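Local structure of beta-1,3-1,4-glucanase (5H4R) at residues 81-90 with 125-134; 138-149 with 162-170. The protein is a glycoside hydrolase family 5 lichenase that hydrolyses mixed-linkage beta-1,3-1,4-glucans, held here with cellotetraose in its sugar-binding pocket. The protein carries 1 engineered substitution. All blocks are in the same frame, centred on the assembly; numbering follows the deposited sequence.

Interaction 1 of 2, residues 81-90 with 125-134; sequences TTKQMIDTVK and VVDYAMKNKM
Tyr128 lies against Lys83 and Ile86 where two successive outer helices of the TIM barrel, 83-91 and 116-131, pack together. The short segments run in the same general direction, 41° apart, with axes approaching to 9.1 Å. Aromatic packing holds the N-terminal end of the first helix. One face of the Tyr128 ring covers backbone there, with Lys83 N over its centre, 3.5 Å above the plane. Lys83 CB adds a CH-pi contact, 4.1 Å from the ring centroid of Tyr128. Beside this turn, Thr82 is the N-cap, its OG1 accepting from Met85 N. The hydroxyl of Tyr128 bonds to Arg121, which also reaches Thr81 O. An alanine at Tyr128 is likely to open a gap over the first turn of helix 83-91 and deprive Arg121 NH1 of its phenol partner.

The apolar contacts centre on Ile86, which also touches Ile97 of strand 96-99. Its CG1 lies 3.8 Å from Tyr128 CB, while the other branch, CG2, packs on Ala129 and lies 3.9 Å from Met134 SD.

Polar contacts gather round Asn132, at the C-terminal end of helix 116-131. Asn132 ND2 gives Asp87 OD1 a nearly straight 2.8 Å hydrogen bond, although amide and carboxylate planes stand 74° apart. The same oxygen takes a salt bridge from Lys83 NZ on its syn lone pair; the lysine chain is extended up to its last torsion (chi4 -69°), which bends NZ round to the acid. Asn132 ND2 donates to Tyr128 O as well, next to the Schellman motif that ends helix 116-131 with Lys133 as C-prime residue. Lys90 NZ donates to Asn132 O at 2.6 Å, and a water accepting from this NZ donates to Asn132 OD1 at 2.9 Å.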
loop_
_atom_site.group_PDB
_atom_site.type_symbol
_atom_site.label_atom_id
_atom_site.label_comp_id
_atom_site.label_asym_id
_atom_site.label_seq_id
_atom_site.Cartn_x
_atom_site.Cartn_y
_atom_site.Cartn_z
ATOM N N THR A 81 12.304 -12.930 -6.752
ATOM C CA THR A 81 11.930 -13.142 -5.359
ATOM C C THR A 81 12.137 -14.593 -4.955
ATOM O O THR A 81 11.864 -15.527 -5.725
ATOM C CB THR A 81 10.466 -12.751 -5.126
ATOM O OG1 THR A 81 10.199 -11.477 -5.709
ATOM C CG2 THR A 81 10.171 -12.650 -3.663
ATOM N N THR A 82 12.616 -14.789 -3.728
ATOM C CA THR A 82 12.878 -16.123 -3.205
ATOM C C THR A 82 12.299 -16.258 -1.810
ATOM O O THR A 82 12.042 -15.261 -1.128
ATOM C CB THR A 82 14.364 -16.422 -3.132
ATOM O OG1 THR A 82 14.943 -15.560 -2.149
ATOM C CG2 THR A 82 15.039 -16.231 -4.478
ATOM N N LYS A 83 12.141 -17.517 -1.371
ATOM C CA LYS A 83 11.716 -17.743 0.010
ATOM C C LYS A 83 12.748 -17.205 0.998
ATOM O O LYS A 83 12.388 -16.618 2.026
ATOM C CB LYS A 83 11.430 -19.222 0.279
ATOM C CG LYS A 83 10.638 -19.350 1.602
ATOM C CD LYS A 83 10.310 -20.756 2.003
ATOM C CE LYS A 83 9.633 -20.738 3.365
ATOM N NZ LYS A 83 10.560 -20.356 4.472
ATOM N N GLN A 84 14.043 -17.351 0.689
ATOM C CA GLN A 84 15.061 -16.820 1.591
ATOM C C GLN A 84 14.899 -15.314 1.765
ATOM O O GLN A 84 15.104 -14.776 2.856
ATOM C CB GLN A 84 16.463 -17.164 1.067
ATOM C CG GLN A 84 17.577 -16.823 2.030
ATOM C CD GLN A 84 18.968 -17.176 1.493
ATOM O OE1 GLN A 84 19.119 -17.638 0.362
ATOM N NE2 GLN A 84 19.988 -16.959 2.317
ATOM N N MET A 85 14.538 -14.618 0.703
ATOM C CA MET A 85 14.339 -13.177 0.800
ATOM C C MET A 85 13.202 -12.843 1.753
ATOM O O MET A 85 13.333 -11.971 2.615
ATOM C CB MET A 85 14.059 -12.632 -0.592
ATOM C CG MET A 85 13.915 -11.140 -0.670
ATOM S SD MET A 85 13.445 -10.666 -2.346
ATOM C CE MET A 85 14.705 -11.430 -3.281
ATOM N N ILE A 86 12.068 -13.529 1.614
ATOM C CA ILE A 86 10.950 -13.257 2.510
ATOM C C ILE A 86 11.300 -13.667 3.938
ATOM O O ILE A 86 10.919 -12.990 4.899
ATOM C CB ILE A 86 9.685 -13.955 1.991
ATOM C CG1 ILE A 86 9.412 -13.551 0.528
ATOM C CG2 ILE A 86 8.488 -13.656 2.894
ATOM C CD1 ILE A 86 9.419 -12.066 0.297
ATOM N N ASP A 87 12.025 -14.777 4.103
ATOM C CA ASP A 87 12.529 -15.167 5.424
ATOM C C ASP A 87 13.334 -14.044 6.064
ATOM O O ASP A 87 13.233 -13.798 7.272
ATOM C CB ASP A 87 13.439 -16.382 5.329
ATOM C CG ASP A 87 12.737 -17.670 4.921
ATOM O OD1 ASP A 87 11.487 -17.765 4.892
ATOM O OD2 ASP A 87 13.498 -18.623 4.640
ATOM N N THR A 88 14.181 -13.392 5.266
ATOM C CA THR A 88 15.015 -12.300 5.754
ATOM C C THR A 88 14.169 -11.121 6.229
ATOM O O THR A 88 14.443 -10.537 7.282
ATOM C CB THR A 88 15.981 -11.886 4.642
ATOM O OG1 THR A 88 16.869 -12.980 4.364
ATOM C CG2 THR A 88 16.816 -10.680 5.052
ATOM N N VAL A 89 13.117 -10.789 5.478
ATOM C CA VAL A 89 12.201 -9.712 5.855
ATOM C C VAL A 89 11.492 -10.046 7.167
ATOM O O VAL A 89 11.417 -9.211 8.077
ATOM C CB VAL A 89 11.203 -9.457 4.716
ATOM C CG1 VAL A 89 10.092 -8.504 5.151
ATOM C CG2 VAL A 89 11.914 -8.902 3.475
ATOM N N LYS A 90 10.989 -11.287 7.297
ATOM C CA LYS A 90 10.388 -11.696 8.562
ATOM C C LYS A 90 11.390 -11.612 9.714
ATOM O O LYS A 90 11.062 -11.118 10.799
ATOM C CB LYS A 90 9.836 -13.117 8.440
ATOM C CG LYS A 90 9.274 -13.693 9.748
ATOM C CD LYS A 90 7.868 -13.171 10.029
ATOM C CE LYS A 90 7.262 -13.776 11.307
ATOM N NZ LYS A 90 7.241 -15.254 11.307
ATOM N N VAL A 125 4.846 -16.615 -4.465
ATOM C CA VAL A 125 5.412 -15.624 -3.553
ATOM C C VAL A 125 4.507 -15.389 -2.337
ATOM O O VAL A 125 4.992 -15.253 -1.203
ATOM C CB VAL A 125 5.718 -14.333 -4.329
ATOM C CG1 VAL A 125 6.221 -13.248 -3.359
ATOM C CG2 VAL A 125 6.756 -14.632 -5.394
ATOM N N VAL A 126 3.184 -15.386 -2.527
ATOM C CA VAL A 126 2.276 -15.329 -1.379
ATOM C C VAL A 126 2.575 -16.487 -0.430
ATOM O O VAL A 126 2.593 -16.325 0.800
ATOM C CB VAL A 126 0.815 -15.337 -1.867
ATOM C CG1 VAL A 126 -0.155 -15.495 -0.668
ATOM C CG2 VAL A 126 0.531 -14.070 -2.663
ATOM N N ASP A 127 2.827 -17.672 -0.991
ATOM C CA ASP A 127 3.104 -18.854 -0.178
ATOM C C ASP A 127 4.391 -18.683 0.624
ATOM O O ASP A 127 4.482 -19.168 1.759
ATOM C CB ASP A 127 3.179 -20.120 -1.053
ATOM C CG ASP A 127 1.808 -20.634 -1.491
ATOM O OD1 ASP A 127 0.789 -20.019 -1.134
ATOM O OD2 ASP A 127 1.741 -21.660 -2.206
ATOM N N TYR A 128 5.408 -18.010 0.054
ATOM C CA TYR A 128 6.615 -17.751 0.835
ATOM C C TYR A 128 6.256 -17.034 2.122
ATOM O O TYR A 128 6.807 -17.333 3.187
ATOM C CB TYR A 128 7.631 -16.866 0.099
ATOM C CG TYR A 128 8.216 -17.352 -1.214
ATOM C CD1 TYR A 128 8.313 -18.696 -1.530
ATOM C CD2 TYR A 128 8.684 -16.427 -2.130
ATOM C CE1 TYR A 128 8.862 -19.107 -2.758
ATOM C CE2 TYR A 128 9.229 -16.824 -3.341
ATOM C CZ TYR A 128 9.320 -18.145 -3.650
ATOM O OH TYR A 128 9.882 -18.477 -4.873
ATOM N N ALA A 129 5.367 -16.043 2.013
ATOM C CA ALA A 129 4.980 -15.222 3.161
ATOM C C ALA A 129 4.055 -15.976 4.108
ATOM O O ALA A 129 4.172 -15.854 5.339
ATOM C CB ALA A 129 4.311 -13.948 2.670
ATOM N N MET A 130 3.115 -16.747 3.566
ATOM C CA MET A 130 2.256 -17.557 4.431
ATOM C C MET A 130 3.075 -18.560 5.234
ATOM O O MET A 130 2.761 -18.847 6.394
ATOM C CB MET A 130 1.189 -18.288 3.606
ATOM C CG MET A 130 0.260 -17.361 2.835
ATOM S SD MET A 130 -0.919 -16.455 3.876
ATOM C CE MET A 130 -1.951 -17.763 4.485
ATOM N N LYS A 131 4.118 -19.142 4.631
ATOM C CA LYS A 131 4.940 -20.089 5.373
ATOM C C LYS A 131 5.618 -19.424 6.558
ATOM O O LYS A 131 5.891 -20.088 7.572
ATOM C CB LYS A 131 5.969 -20.722 4.446
ATOM C CG LYS A 131 5.361 -21.767 3.539
ATOM C CD LYS A 131 6.399 -22.352 2.577
ATOM C CE LYS A 131 5.938 -23.683 1.946
ATOM N NZ LYS A 131 4.830 -23.512 0.970
ATOM N N ASN A 132 5.862 -18.128 6.458
ATOM C CA ASN A 132 6.421 -17.321 7.534
ATOM C C ASN A 132 5.345 -16.751 8.451
ATOM O O ASN A 132 5.662 -15.949 9.329
ATOM C CB ASN A 132 7.265 -16.192 6.960
ATOM C CG ASN A 132 8.681 -16.643 6.595
ATOM O OD1 ASN A 132 9.512 -16.919 7.470
ATOM N ND2 ASN A 132 8.957 -16.721 5.312
ATOM N N LYS A 133 4.095 -17.184 8.289
ATOM C CA LYS A 133 2.982 -16.751 9.143
ATOM C C LYS A 133 2.806 -15.225 9.131
ATOM O O LYS A 133 2.387 -14.631 10.124
ATOM C CB LYS A 133 3.156 -17.282 10.567
ATOM C CG LYS A 133 3.147 -18.831 10.645
ATOM C CD LYS A 133 3.169 -19.327 12.072
ATOM C CE LYS A 133 3.320 -20.841 12.126
ATOM N NZ LYS A 133 3.508 -21.337 13.518
ATOM N N MET A 134 3.061 -14.598 7.985
ATOM C CA MET A 134 2.982 -13.147 7.833
ATOM C C MET A 134 1.608 -12.767 7.321
ATOM O O MET A 134 0.930 -13.571 6.675
ATOM C CB MET A 134 4.057 -12.643 6.865
ATOM C CG MET A 134 5.440 -12.889 7.368
ATOM S SD MET A 134 6.666 -12.408 6.148
ATOM C CE MET A 134 6.672 -10.635 6.447
HETATM O O HOH W 1 9.224 -20.810 7.068
HETATM O O HOH W 2 12.401 -15.886 8.999
HETATM O O HOH W 3 8.896 -17.577 10.183
#

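Interaction 2 of 2, residues 138-149 with 162-170; sequences INIHHDIMPGYY and YVKSIWTQV. With BGC (beta-D-glucopyranose), chain B; BGC (beta-D-glucopyranose), chain C.
With CG anti to the backbone N (chi1 -172°), Tyr162 projects from helix 156-173 into the loop after strand 135-139, where Asp143, its CG beside its own N (chi1 -65°), turns its carboxylate to meet it. Tyr162 OH donates to Asp143 OD2 at 2.7 Å, arriving from above the carboxylate plane, 76° out of it; ring and carboxylate are nearly perpendicular. The acid has further partners, Trp103 N at OD2 and His104 ND1 at OD1, which fix its orientation in a buried setting.

Tyr162 is sandwiched. Tyr148 CB makes a CH-pi contact 3.9 Å from the ring centroid of Tyr162, and the Tyr148 ring turns its edge toward that ring in an offset edge-to-face pair, with Tyr148 CD1 3.5 Å from Tyr162 CE1. Ile166 CG1 covers the opposite face toward the rim. Next to Tyr162 in the chain, Val163 CG2 meets Tyr149 CD2.

The rest of the contact is apolar. Ile140 CD1 touches both Ile166 CG2 and the indole of Trp167, 3.4 Å from Trp167 NE1, whose hydrogen bond goes to Ala185 O. Ile138 CD1 and Val170 CG1 meet tip to tip at 3.6 Å.

The loop also lines the sugar pocket. Asn139 OD1 accepts from Val101 N, which steadies the amide; its ND2 donates to His141 ND1 at 3.0 Å, in the imidazole plane, holding the ring so that His141 NE2 shares a 3.0 Å hydrogen bond with O3 of the chain B glucose.

This is the strand-to-helix half of a barrel beta-alpha unit. Ile138 bonds through its backbone to strand 181-184, Ile166 and Val170 rest on Ile114 of strand 113-114, and Tyr149 touches Leu217 of helix 205-226.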
loop_
_atom_site.group_PDB
_atom_site.type_symbol
_atom_site.label_atom_id
_atom_site.label_comp_id
_atom_site.label_asym_id
_atom_site.label_seq_id
_atom_site.Cartn_x
_atom_site.Cartn_y
_atom_site.Cartn_z
ATOM N N ILE A 138 -2.415 -8.208 -1.200
ATOM C CA ILE A 138 -2.282 -8.202 -2.660
ATOM C C ILE A 138 -3.319 -7.230 -3.224
ATOM O O ILE A 138 -4.378 -7.023 -2.625
ATOM C CB ILE A 138 -2.452 -9.609 -3.287
ATOM C CG1 ILE A 138 -3.786 -10.238 -2.928
ATOM C CG2 ILE A 138 -1.317 -10.520 -2.849
ATOM C CD1 ILE A 138 -4.027 -11.620 -3.613
ATOM N N ASN A 139 -3.009 -6.618 -4.370
ATOM C CA ASN A 139 -3.866 -5.538 -4.871
ATOM C C ASN A 139 -3.934 -5.556 -6.398
ATOM O O ASN A 139 -3.441 -6.480 -7.057
ATOM C CB ASN A 139 -3.355 -4.174 -4.372
ATOM C CG ASN A 139 -2.077 -3.714 -5.070
ATOM O OD1 ASN A 139 -1.517 -4.379 -5.942
ATOM N ND2 ASN A 139 -1.619 -2.529 -4.689
ATOM N N ILE A 140 -4.604 -4.531 -6.941
ATOM C CA ILE A 140 -4.433 -4.046 -8.317
ATOM C C ILE A 140 -3.577 -2.779 -8.256
ATOM O O ILE A 140 -3.951 -1.820 -7.568
ATOM C CB ILE A 140 -5.801 -3.740 -8.960
ATOM C CG1 ILE A 140 -6.652 -5.004 -9.133
ATOM C CG2 ILE A 140 -5.633 -2.960 -10.294
ATOM C CD1 ILE A 140 -8.037 -4.775 -9.695
ATOM N N HIS A 141 -2.429 -2.742 -8.966
ATOM C CA HIS A 141 -1.490 -1.646 -8.788
ATOM C C HIS A 141 -1.505 -0.730 -10.005
ATOM O O HIS A 141 -2.431 0.101 -10.132
ATOM C CB HIS A 141 -0.114 -2.212 -8.417
ATOM C CG HIS A 141 0.706 -1.261 -7.621
ATOM N ND1 HIS A 141 0.507 -1.055 -6.267
ATOM C CD2 HIS A 141 1.711 -0.429 -7.994
ATOM C CE1 HIS A 141 1.378 -0.156 -5.843
ATOM N NE2 HIS A 141 2.125 0.230 -6.868
ATOM N N HIS A 142 -0.502 -0.785 -10.895
ATOM C CA HIS A 142 -0.351 0.189 -11.992
ATOM C C HIS A 142 -1.194 -0.208 -13.201
ATOM O O HIS A 142 -0.690 -0.398 -14.309
ATOM C CB HIS A 142 1.095 0.349 -12.450
ATOM C CG HIS A 142 2.032 0.925 -11.443
ATOM N ND1 HIS A 142 1.779 2.088 -10.742
ATOM C CD2 HIS A 142 3.270 0.518 -11.060
ATOM C CE1 HIS A 142 2.806 2.349 -9.946
ATOM N NE2 HIS A 142 3.727 1.419 -10.132
ATOM N N ASP A 143 -2.506 -0.283 -12.968
ATOM C CA ASP A 143 -3.501 -0.598 -13.982
ATOM C C ASP A 143 -4.473 0.561 -14.192
ATOM O O ASP A 143 -5.601 0.359 -14.638
ATOM C CB ASP A 143 -4.285 -1.854 -13.601
ATOM C CG ASP A 143 -3.429 -3.113 -13.579
ATOM O OD1 ASP A 143 -2.369 -3.133 -14.219
ATOM O OD2 ASP A 143 -3.866 -4.112 -12.965
ATOM N N ILE A 144 -4.050 1.791 -13.904
ATOM C CA ILE A 144 -4.960 2.934 -13.914
ATOM C C ILE A 144 -4.855 3.565 -15.303
ATOM O O ILE A 144 -4.043 4.457 -15.560
ATOM C CB ILE A 144 -4.653 3.917 -12.787
ATOM C CG1 ILE A 144 -4.507 3.174 -11.448
ATOM C CG2 ILE A 144 -5.736 5.003 -12.722
ATOM C CD1 ILE A 144 -5.742 2.380 -10.998
ATOM N N MET A 145 -5.702 3.095 -16.212
ATOM C CA MET A 145 -5.700 3.571 -17.587
ATOM C C MET A 145 -7.040 3.228 -18.217
ATOM O O MET A 145 -7.659 2.221 -17.852
ATOM C CB MET A 145 -4.539 2.947 -18.376
ATOM C CG MET A 145 -4.266 1.509 -18.049
ATOM S SD MET A 145 -2.577 0.953 -18.463
ATOM C CE MET A 145 -2.714 1.122 -20.222
ATOM N N PRO A 146 -7.509 4.030 -19.163
ATOM C CA PRO A 146 -8.749 3.691 -19.857
ATOM C C PRO A 146 -8.653 2.304 -20.483
ATOM O O PRO A 146 -7.638 1.931 -21.063
ATOM C CB PRO A 146 -8.873 4.797 -20.913
ATOM C CG PRO A 146 -8.100 5.950 -20.326
ATOM C CD PRO A 146 -6.937 5.304 -19.640
ATOM N N GLY A 147 -9.712 1.525 -20.331
ATOM C CA GLY A 147 -9.705 0.160 -20.790
ATOM C C GLY A 147 -9.384 -0.846 -19.711
ATOM O O GLY A 147 -9.693 -2.031 -19.881
ATOM N N TYR A 148 -8.769 -0.402 -18.608
ATOM C CA TYR A 148 -8.589 -1.246 -17.434
ATOM C C TYR A 148 -9.339 -0.564 -16.296
ATOM O O TYR A 148 -10.560 -0.426 -16.380
ATOM C CB TYR A 148 -7.103 -1.537 -17.202
ATOM C CG TYR A 148 -6.476 -2.214 -18.399
ATOM C CD1 TYR A 148 -6.753 -3.542 -18.689
ATOM C CD2 TYR A 148 -5.631 -1.531 -19.246
ATOM C CE1 TYR A 148 -6.205 -4.163 -19.801
ATOM C CE2 TYR A 148 -5.067 -2.155 -20.356
ATOM C CZ TYR A 148 -5.363 -3.465 -20.622
ATOM O OH TYR A 148 -4.813 -4.095 -21.725
ATOM N N TYR A 149 -8.648 -0.126 -15.236
ATOM C CA TYR A 149 -9.280 0.598 -14.125
ATOM C C TYR A 149 -9.183 2.091 -14.428
ATOM O O TYR A 149 -8.080 2.645 -14.489
ATOM C CB TYR A 149 -8.606 0.265 -12.787
ATOM C CG TYR A 149 -9.314 0.834 -11.572
ATOM C CD1 TYR A 149 -9.398 2.208 -11.368
ATOM C CD2 TYR A 149 -9.933 -0.009 -10.640
ATOM C CE1 TYR A 149 -10.057 2.732 -10.276
ATOM C CE2 TYR A 149 -10.585 0.515 -9.542
ATOM C CZ TYR A 149 -10.636 1.876 -9.364
ATOM O OH TYR A 149 -11.293 2.386 -8.265
ATOM N N TYR A 162 -13.515 -4.768 -15.358
ATOM C CA TYR A 162 -12.138 -5.082 -14.979
ATOM C C TYR A 162 -12.033 -5.465 -13.509
ATOM O O TYR A 162 -11.428 -6.489 -13.167
ATOM C CB TYR A 162 -11.233 -3.878 -15.286
ATOM C CG TYR A 162 -9.757 -4.168 -15.101
ATOM C CD1 TYR A 162 -9.091 -4.995 -15.983
ATOM C CD2 TYR A 162 -9.020 -3.609 -14.042
ATOM C CE1 TYR A 162 -7.754 -5.280 -15.842
ATOM C CE2 TYR A 162 -7.651 -3.903 -13.897
ATOM C CZ TYR A 162 -7.034 -4.728 -14.810
ATOM O OH TYR A 162 -5.697 -5.063 -14.734
ATOM N N VAL A 163 -12.603 -4.649 -12.619
ATOM C CA VAL A 163 -12.599 -4.972 -11.189
ATOM C C VAL A 163 -13.272 -6.322 -10.952
ATOM O O VAL A 163 -12.724 -7.197 -10.266
ATOM C CB VAL A 163 -13.274 -3.840 -10.387
ATOM C CG1 VAL A 163 -13.441 -4.232 -8.913
ATOM C CG2 VAL A 163 -12.474 -2.565 -10.498
ATOM N N LYS A 164 -14.462 -6.524 -11.539
ATOM C CA LYS A 164 -15.171 -7.799 -11.382
ATOM C C LYS A 164 -14.311 -8.966 -11.848
ATOM O O LYS A 164 -14.198 -9.984 -11.155
ATOM C CB LYS A 164 -16.492 -7.776 -12.148
ATOM C CG LYS A 164 -17.594 -6.983 -11.506
ATOM C CD LYS A 164 -18.936 -7.279 -12.190
ATOM C CE LYS A 164 -20.061 -6.466 -11.572
ATOM N NZ LYS A 164 -21.351 -6.656 -12.284
ATOM N N SER A 165 -13.694 -8.845 -13.023
ATOM C CA SER A 165 -12.980 -9.983 -13.589
ATOM C C SER A 165 -11.694 -10.277 -12.841
ATOM O O SER A 165 -11.412 -11.436 -12.510
ATOM C CB SER A 165 -12.660 -9.777 -15.058
ATOM O OG SER A 165 -12.013 -10.958 -15.515
ATOM N N ILE A 166 -10.862 -9.252 -12.611
ATOM C CA ILE A 166 -9.628 -9.470 -11.861
ATOM C C ILE A 166 -9.931 -10.067 -10.497
ATOM O O ILE A 166 -9.309 -11.061 -10.099
ATOM C CB ILE A 166 -8.816 -8.169 -11.728
ATOM C CG1 ILE A 166 -8.341 -7.662 -13.092
ATOM C CG2 ILE A 166 -7.620 -8.371 -10.794
ATOM C CD1 ILE A 166 -7.395 -8.595 -13.874
ATOM N N TRP A 167 -10.878 -9.471 -9.756
ATOM C CA TRP A 167 -11.076 -9.921 -8.393
ATOM C C TRP A 167 -11.821 -11.241 -8.326
ATOM O O TRP A 167 -11.559 -12.014 -7.408
ATOM C CB TRP A 167 -11.740 -8.832 -7.543
ATOM C CG TRP A 167 -10.692 -7.884 -7.071
ATOM C CD1 TRP A 167 -10.535 -6.557 -7.409
ATOM C CD2 TRP A 167 -9.595 -8.205 -6.203
ATOM N NE1 TRP A 167 -9.416 -6.052 -6.806
ATOM C CE2 TRP A 167 -8.820 -7.033 -6.057
ATOM C CE3 TRP A 167 -9.201 -9.365 -5.530
ATOM C CZ2 TRP A 167 -7.677 -6.993 -5.273
ATOM C CZ3 TRP A 167 -8.058 -9.322 -4.748
ATOM C CH2 TRP A 167 -7.314 -8.143 -4.627
ATOM N N THR A 168 -12.663 -11.576 -9.314
ATOM C CA THR A 168 -13.231 -12.916 -9.329
ATOM C C THR A 168 -12.120 -13.946 -9.478
ATOM O O THR A 168 -12.083 -14.957 -8.766
ATOM C CB THR A 168 -14.259 -13.057 -10.460
ATOM O OG1 THR A 168 -15.398 -12.236 -10.205
ATOM C CG2 THR A 168 -14.741 -14.493 -10.575
ATOM N N GLN A 169 -11.193 -13.697 -10.409
ATOM C CA GLN A 169 -10.124 -14.648 -10.671
ATOM C C GLN A 169 -9.175 -14.745 -9.494
ATOM O O GLN A 169 -8.812 -15.849 -9.074
ATOM C CB GLN A 169 -9.357 -14.268 -11.930
ATOM C CG GLN A 169 -10.162 -14.445 -13.184
ATOM C CD GLN A 169 -9.443 -13.921 -14.387
ATOM O OE1 GLN A 169 -8.552 -14.591 -14.941
ATOM N NE2 GLN A 169 -9.827 -12.730 -14.830
ATOM N N VAL A 170 -8.736 -13.600 -8.965
ATOM C CA VAL A 170 -7.776 -13.618 -7.865
ATOM C C VAL A 170 -8.429 -14.164 -6.599
ATOM O O VAL A 170 -7.865 -15.024 -5.906
ATOM C CB VAL A 170 -7.181 -12.217 -7.654
ATOM C CG1 VAL A 170 -6.278 -12.191 -6.422
ATOM C CG2 VAL A 170 -6.427 -11.796 -8.926
HETATM C C2 BGC B . 2.986 4.043 -5.778
HETATM C C3 BGC B . 4.272 3.246 -5.911
HETATM C C4 BGC B . 5.402 4.244 -6.083
HETATM C C5 BGC B . 5.571 4.892 -4.711
HETATM C C6 BGC B . 6.681 5.950 -4.703
HETATM C C1 BGC B . 3.156 5.378 -5.030
HETATM O O2 BGC B . 1.963 3.220 -5.181
HETATM O O3 BGC B . 4.134 2.409 -7.055
HETATM O O4 BGC B . 6.582 3.527 -6.430
HETATM O O5 BGC B . 4.353 5.486 -4.258
HETATM O O6 BGC B . 6.550 6.915 -5.752
HETATM C C2 BGC C . 8.722 3.522 -7.457
HETATM C C3 BGC C . 9.504 4.050 -8.651
HETATM C C4 BGC C . 8.770 3.677 -9.938
HETATM C C5 BGC C . 7.316 4.151 -9.873
HETATM C C6 BGC C . 6.503 3.699 -11.076
HETATM C C1 BGC C . 7.307 4.071 -7.514
HETATM O O2 BGC C . 9.377 3.935 -6.251
HETATM O O3 BGC C . 10.804 3.444 -8.604
HETATM O O4 BGC C . 9.403 4.400 -11.006
HETATM O O5 BGC C . 6.695 3.627 -8.726
HETATM O O6 BGC C . 5.231 4.386 -11.074
#

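In the fold
The two interactions follow one another round the barrel. Helix 116-131, one side of interaction 1, leads directly into strand 135-139, whose end opens interaction 2. Their centres are about 25 Å apart, yet they touch: Val126 CG2 packs on Ile138 CG2 at 4.0 Å, joining the helix to the strand that follows it. Interaction 1 is packing between outer helices and contains none of the sugar-binding residues. Interaction 2 reaches the pocket through His141 and His142, which line it along with Asn55, Asn187, Glu326, Trp360 and the engineered Gln188. Strand 96-99 is common to both, backing Ile86 and Ala129 of interaction 1 and touching Asn139 and His141 of interaction 2.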